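Local coordinates for chloromuconate cycloisomerase (PDB 4M0X), which belongs to the enolase superfamily and carries a manganese ion in its barrel domain, at residues A256-I270 against I284-A298. Sequence-based numbering, arbitrary orientation.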
loop_
_atom_site.group_PDB
_atom_site.type_symbol
_atom_site.label_atom_id
_atom_site.label_comp_id
_atom_site.label_asym_id
_atom_site.label_seq_id
_atom_site.Cartn_x
_atom_site.Cartn_y
_atom_site.Cartn_z
ATOM N N ALA A 256 7.579 -12.000 15.149
ATOM C CA ALA A 256 6.182 -12.136 15.468
ATOM C C ALA A 256 5.412 -10.953 14.922
ATOM O O ALA A 256 4.447 -11.117 14.190
ATOM C CB ALA A 256 5.989 -12.220 16.968
ATOM N N ILE A 257 5.860 -9.756 15.262
ATOM C CA ILE A 257 5.190 -8.563 14.829
ATOM C C ILE A 257 5.216 -8.402 13.314
ATOM O O ILE A 257 4.166 -8.161 12.692
ATOM C CB ILE A 257 5.754 -7.341 15.570
ATOM C CG1 ILE A 257 4.886 -7.115 16.816
ATOM C CG2 ILE A 257 5.839 -6.111 14.656
ATOM C CD1 ILE A 257 5.421 -6.065 17.779
ATOM N N ALA A 258 6.402 -8.555 12.723
ATOM C CA ALA A 258 6.556 -8.405 11.289
ATOM C C ALA A 258 5.600 -9.307 10.525
ATOM O O ALA A 258 4.937 -8.831 9.578
ATOM C CB ALA A 258 7.977 -8.659 10.871
ATOM N N LEU A 259 5.508 -10.583 10.943
ATOM C CA LEU A 259 4.618 -11.547 10.296
ATOM C C LEU A 259 3.179 -11.160 10.508
ATOM O O LEU A 259 2.416 -11.014 9.541
ATOM C CB LEU A 259 4.808 -12.958 10.836
ATOM C CG LEU A 259 6.133 -13.689 10.654
ATOM C CD1 LEU A 259 6.361 -14.660 11.803
ATOM C CD2 LEU A 259 6.187 -14.400 9.315
ATOM N N ALA A 260 2.804 -10.992 11.767
ATOM C CA ALA A 260 1.431 -10.690 12.100
ATOM C C ALA A 260 0.869 -9.667 11.119
ATOM O O ALA A 260 -0.238 -9.811 10.606
ATOM C CB ALA A 260 1.297 -10.200 13.545
ATOM N N ASP A 261 1.645 -8.653 10.808
ATOM C CA ASP A 261 1.039 -7.527 10.158
ATOM C C ASP A 261 1.388 -7.424 8.705
ATOM O O ASP A 261 0.867 -6.570 8.000
ATOM C CB ASP A 261 1.471 -6.267 10.864
ATOM C CG ASP A 261 2.749 -5.750 10.338
ATOM O OD1 ASP A 261 3.712 -6.549 10.338
ATOM O OD2 ASP A 261 2.769 -4.576 9.897
ATOM N N ALA A 262 2.328 -8.246 8.272
ATOM C CA ALA A 262 2.463 -8.511 6.863
ATOM C C ALA A 262 1.390 -9.540 6.526
ATOM O O ALA A 262 1.165 -9.820 5.376
ATOM C CB ALA A 262 3.845 -9.031 6.541
ATOM N N GLY A 263 0.708 -10.082 7.536
ATOM C CA GLY A 263 -0.464 -10.922 7.300
ATOM C C GLY A 263 -0.009 -12.193 6.629
ATOM O O GLY A 263 -0.755 -12.822 5.890
ATOM N N ALA A 264 1.225 -12.577 6.945
ATOM C CA ALA A 264 1.926 -13.670 6.281
ATOM C C ALA A 264 1.639 -15.105 6.766
ATOM O O ALA A 264 2.023 -16.057 6.084
ATOM C CB ALA A 264 3.438 -13.408 6.297
ATOM N N VAL A 265 1.004 -15.279 7.920
ATOM C CA VAL A 265 0.713 -16.623 8.392
ATOM C C VAL A 265 -0.563 -16.712 9.229
ATOM O O VAL A 265 -1.087 -15.707 9.687
ATOM C CB VAL A 265 1.896 -17.246 9.205
ATOM C CG1 VAL A 265 3.053 -17.697 8.314
ATOM C CG2 VAL A 265 2.371 -16.318 10.304
ATOM N N SER A 266 -1.027 -17.937 9.468
ATOM C CA SER A 266 -2.232 -18.163 10.257
ATOM C C SER A 266 -1.927 -18.433 11.720
ATOM O O SER A 266 -2.788 -18.170 12.587
ATOM C CB SER A 266 -3.030 -19.357 9.692
ATOM O OG SER A 266 -3.381 -19.148 8.347
ATOM N N ALA A 267 -0.748 -19.001 11.991
ATOM C CA ALA A 267 -0.381 -19.386 13.348
ATOM C C ALA A 267 1.106 -19.289 13.711
ATOM O O ALA A 267 1.974 -19.125 12.858
ATOM C CB ALA A 267 -0.890 -20.767 13.644
ATOM N N PHE A 268 1.380 -19.384 15.008
ATOM C CA PHE A 268 2.738 -19.523 15.505
ATOM C C PHE A 268 2.937 -20.908 16.079
ATOM O O PHE A 268 2.043 -21.449 16.728
ATOM C CB PHE A 268 3.053 -18.461 16.568
ATOM C CG PHE A 268 3.068 -17.058 16.027
ATOM C CD1 PHE A 268 3.184 -16.823 14.662
ATOM C CD2 PHE A 268 2.994 -15.975 16.878
ATOM C CE1 PHE A 268 3.194 -15.539 14.163
ATOM C CE2 PHE A 268 3.050 -14.682 16.404
ATOM C CZ PHE A 268 3.140 -14.458 15.040
ATOM N N ALA A 269 4.096 -21.499 15.816
ATOM C CA ALA A 269 4.534 -22.646 16.588
ATOM C C ALA A 269 5.338 -22.061 17.742
ATOM O O ALA A 269 6.359 -21.426 17.523
ATOM C CB ALA A 269 5.390 -23.550 15.730
ATOM N N ILE A 270 4.858 -22.239 18.968
ATOM C CA ILE A 270 5.552 -21.698 20.123
ATOM C C ILE A 270 6.495 -22.744 20.735
ATOM O O ILE A 270 6.121 -23.911 20.883
ATOM C CB ILE A 270 4.545 -21.189 21.164
ATOM C CG1 ILE A 270 3.552 -20.216 20.515
ATOM C CG2 ILE A 270 5.272 -20.576 22.360
ATOM C CD1 ILE A 270 4.124 -18.864 20.138
ATOM N N ILE A 284 5.868 -13.822 22.475
ATOM C CA ILE A 284 5.463 -14.230 21.119
ATOM C C ILE A 284 4.013 -14.708 21.092
ATOM O O ILE A 284 3.245 -14.371 20.190
ATOM C CB ILE A 284 6.411 -15.284 20.505
ATOM C CG1 ILE A 284 7.804 -14.692 20.305
ATOM C CG2 ILE A 284 5.910 -15.804 19.171
ATOM C CD1 ILE A 284 8.863 -15.738 20.027
ATOM N N ALA A 285 3.620 -15.434 22.113
ATOM C CA ALA A 285 2.269 -15.920 22.155
ATOM C C ALA A 285 1.329 -14.748 22.443
ATOM O O ALA A 285 0.206 -14.697 21.919
ATOM C CB ALA A 285 2.127 -17.031 23.193
ATOM N N ALA A 286 1.782 -13.797 23.254
ATOM C CA ALA A 286 0.976 -12.621 23.550
ATOM C C ALA A 286 0.660 -11.843 22.263
ATOM O O ALA A 286 -0.453 -11.320 22.101
ATOM C CB ALA A 286 1.682 -11.730 24.558
ATOM N N ILE A 287 1.651 -11.777 21.371
ATOM C CA ILE A 287 1.515 -11.168 20.051
ATOM C C ILE A 287 0.543 -11.959 19.164
ATOM O O ILE A 287 -0.315 -11.350 18.511
ATOM C CB ILE A 287 2.884 -10.956 19.349
ATOM C CG1 ILE A 287 3.603 -9.764 19.961
ATOM C CG2 ILE A 287 2.709 -10.625 17.862
ATOM C CD1 ILE A 287 5.081 -9.987 20.179
ATOM N N ALA A 288 0.634 -13.286 19.160
ATOM C CA ALA A 288 -0.431 -14.065 18.537
ATOM C C ALA A 288 -1.795 -13.633 19.054
ATOM O O ALA A 288 -2.638 -13.226 18.268
ATOM C CB ALA A 288 -0.215 -15.553 18.703
ATOM N N GLU A 289 -2.009 -13.652 20.363
ATOM C CA GLU A 289 -3.299 -13.179 20.889
ATOM C C GLU A 289 -3.697 -11.784 20.351
ATOM O O GLU A 289 -4.826 -11.566 19.882
ATOM C CB GLU A 289 -3.291 -13.172 22.429
ATOM C CG GLU A 289 -4.643 -12.962 23.110
ATOM C CD GLU A 289 -4.602 -12.929 24.655
ATOM O OE1 GLU A 289 -5.592 -12.418 25.221
ATOM O OE2 GLU A 289 -3.628 -13.403 25.325
ATOM N N ALA A 290 -2.754 -10.843 20.446
ATOM C CA ALA A 290 -2.988 -9.441 20.112
ATOM C C ALA A 290 -3.341 -9.282 18.656
ATOM O O ALA A 290 -3.883 -8.259 18.272
ATOM C CB ALA A 290 -1.748 -8.629 20.409
ATOM N N SER A 291 -3.008 -10.284 17.841
ATOM C CA SER A 291 -3.155 -10.176 16.397
ATOM C C SER A 291 -4.060 -11.259 15.829
ATOM O O SER A 291 -4.286 -11.324 14.658
ATOM C CB SER A 291 -1.790 -10.210 15.738
ATOM O OG SER A 291 -1.242 -11.514 15.859
ATOM N N GLY A 292 -4.582 -12.097 16.696
ATOM C CA GLY A 292 -5.615 -13.040 16.322
ATOM C C GLY A 292 -5.144 -14.274 15.586
ATOM O O GLY A 292 -5.954 -14.944 14.930
ATOM N N LEU A 293 -3.848 -14.560 15.692
ATOM C CA LEU A 293 -3.258 -15.799 15.192
ATOM C C LEU A 293 -3.270 -16.885 16.253
ATOM O O LEU A 293 -3.039 -16.631 17.440
ATOM C CB LEU A 293 -1.815 -15.574 14.746
ATOM C CG LEU A 293 -1.655 -14.339 13.882
ATOM C CD1 LEU A 293 -0.202 -13.970 13.572
ATOM C CD2 LEU A 293 -2.473 -14.561 12.627
ATOM N N ALA A 294 -3.510 -18.106 15.793
ATOM C CA ALA A 294 -3.479 -19.306 16.627
ATOM C C ALA A 294 -2.078 -19.709 17.103
ATOM O O ALA A 294 -1.064 -19.288 16.543
ATOM C CB ALA A 294 -4.108 -20.456 15.873
ATOM N N CYS A 295 -2.031 -20.547 18.131
ATOM C CA CYS A 295 -0.773 -21.072 18.628
ATOM C C CYS A 295 -0.767 -22.579 18.632
ATOM O O CYS A 295 -1.823 -23.259 18.689
ATOM C CB CYS A 295 -0.474 -20.559 20.031
ATOM S SG CYS A 295 0.075 -18.841 20.112
ATOM N N PHE A 296 0.450 -23.083 18.576
ATOM C CA PHE A 296 0.716 -24.474 18.587
ATOM C C PHE A 296 1.761 -24.621 19.648
ATOM O O PHE A 296 2.713 -23.829 19.696
ATOM C CB PHE A 296 1.306 -24.857 17.256
ATOM C CG PHE A 296 1.532 -26.331 17.079
ATOM C CD1 PHE A 296 0.519 -27.256 17.365
ATOM C CD2 PHE A 296 2.727 -26.793 16.548
ATOM C CE1 PHE A 296 0.715 -28.616 17.145
ATOM C CE2 PHE A 296 2.929 -28.148 16.317
ATOM C CZ PHE A 296 1.929 -29.065 16.619
ATOM N N GLY A 297 1.567 -25.614 20.513
ATOM C CA GLY A 297 2.550 -25.951 21.533
ATOM C C GLY A 297 3.589 -26.861 20.904
ATOM O O GLY A 297 3.448 -28.097 20.922
ATOM N N ALA A 298 4.632 -26.239 20.358
ATOM C CA ALA A 298 5.558 -26.916 19.478
ATOM C C ALA A 298 6.699 -27.598 20.205
ATOM O O ALA A 298 7.004 -27.279 21.355
ATOM C CB ALA A 298 6.097 -25.968 18.419
#
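Strands 267-270 and 294-297 run side by side and parallel in the barrel domain of this enolase-superfamily enzyme, joined by a right-handed beta-alpha-beta crossover through helix 278-291. Their short axes approach to 4.6 Å, and the backbone ladder begins just before them, where Ala294 N donates to Ser266 O. It continues with Phe268 N to Ala294 O (2.9 Å), a weak bond from Phe296 N to Phe268 O, Ile270 N to Phe296 O, and Ala298 N to Ile270 O. Outside the strands, helices 256-262 and 284-291 lie nearly parallel, their axes coming within 9.9 Å at an angle of 18°. A Schellman motif at Gly263 ends the first helix and another at Gly292 the second.

Phe268 and Ile270 point from the sheet to the helical layer, whereas Ala267 and Ala269 face the barrel interior, the Ala269 side chain about 6 Å from the manganese ion held by Asp196, Glu222 and Asp247. With CG anti to its carbonyl carbon (chi1 -66°), Phe268 sends its ring between the two helices. Ile284 CG2 and Ala288 CB both meet ring atom CD2, and Leu293 CD1 reaches CZ obliquely at 3.7 Å. Farther along the strand, the side chains of Ile270 and Ile284 slide past each other in opposite directions, CD1 of the first touching CG2 of the second, while Ile270 CG1 rests against Cys295 SG at 3.8 Å. Between the helices, Ala256 CB sits on Ile287 CG2 (3.8 Å), and Ala260 CB lies against Ser291, whose hydroxyl is turned back to donate to Ile287 O within its own helix. Ile257 and Ile287 also pack against a second subunit. At the Phe268 ring, the carbonyl oxygen Ile284 O lies in the ring plane, 3.7 Å from the edge atom CD2.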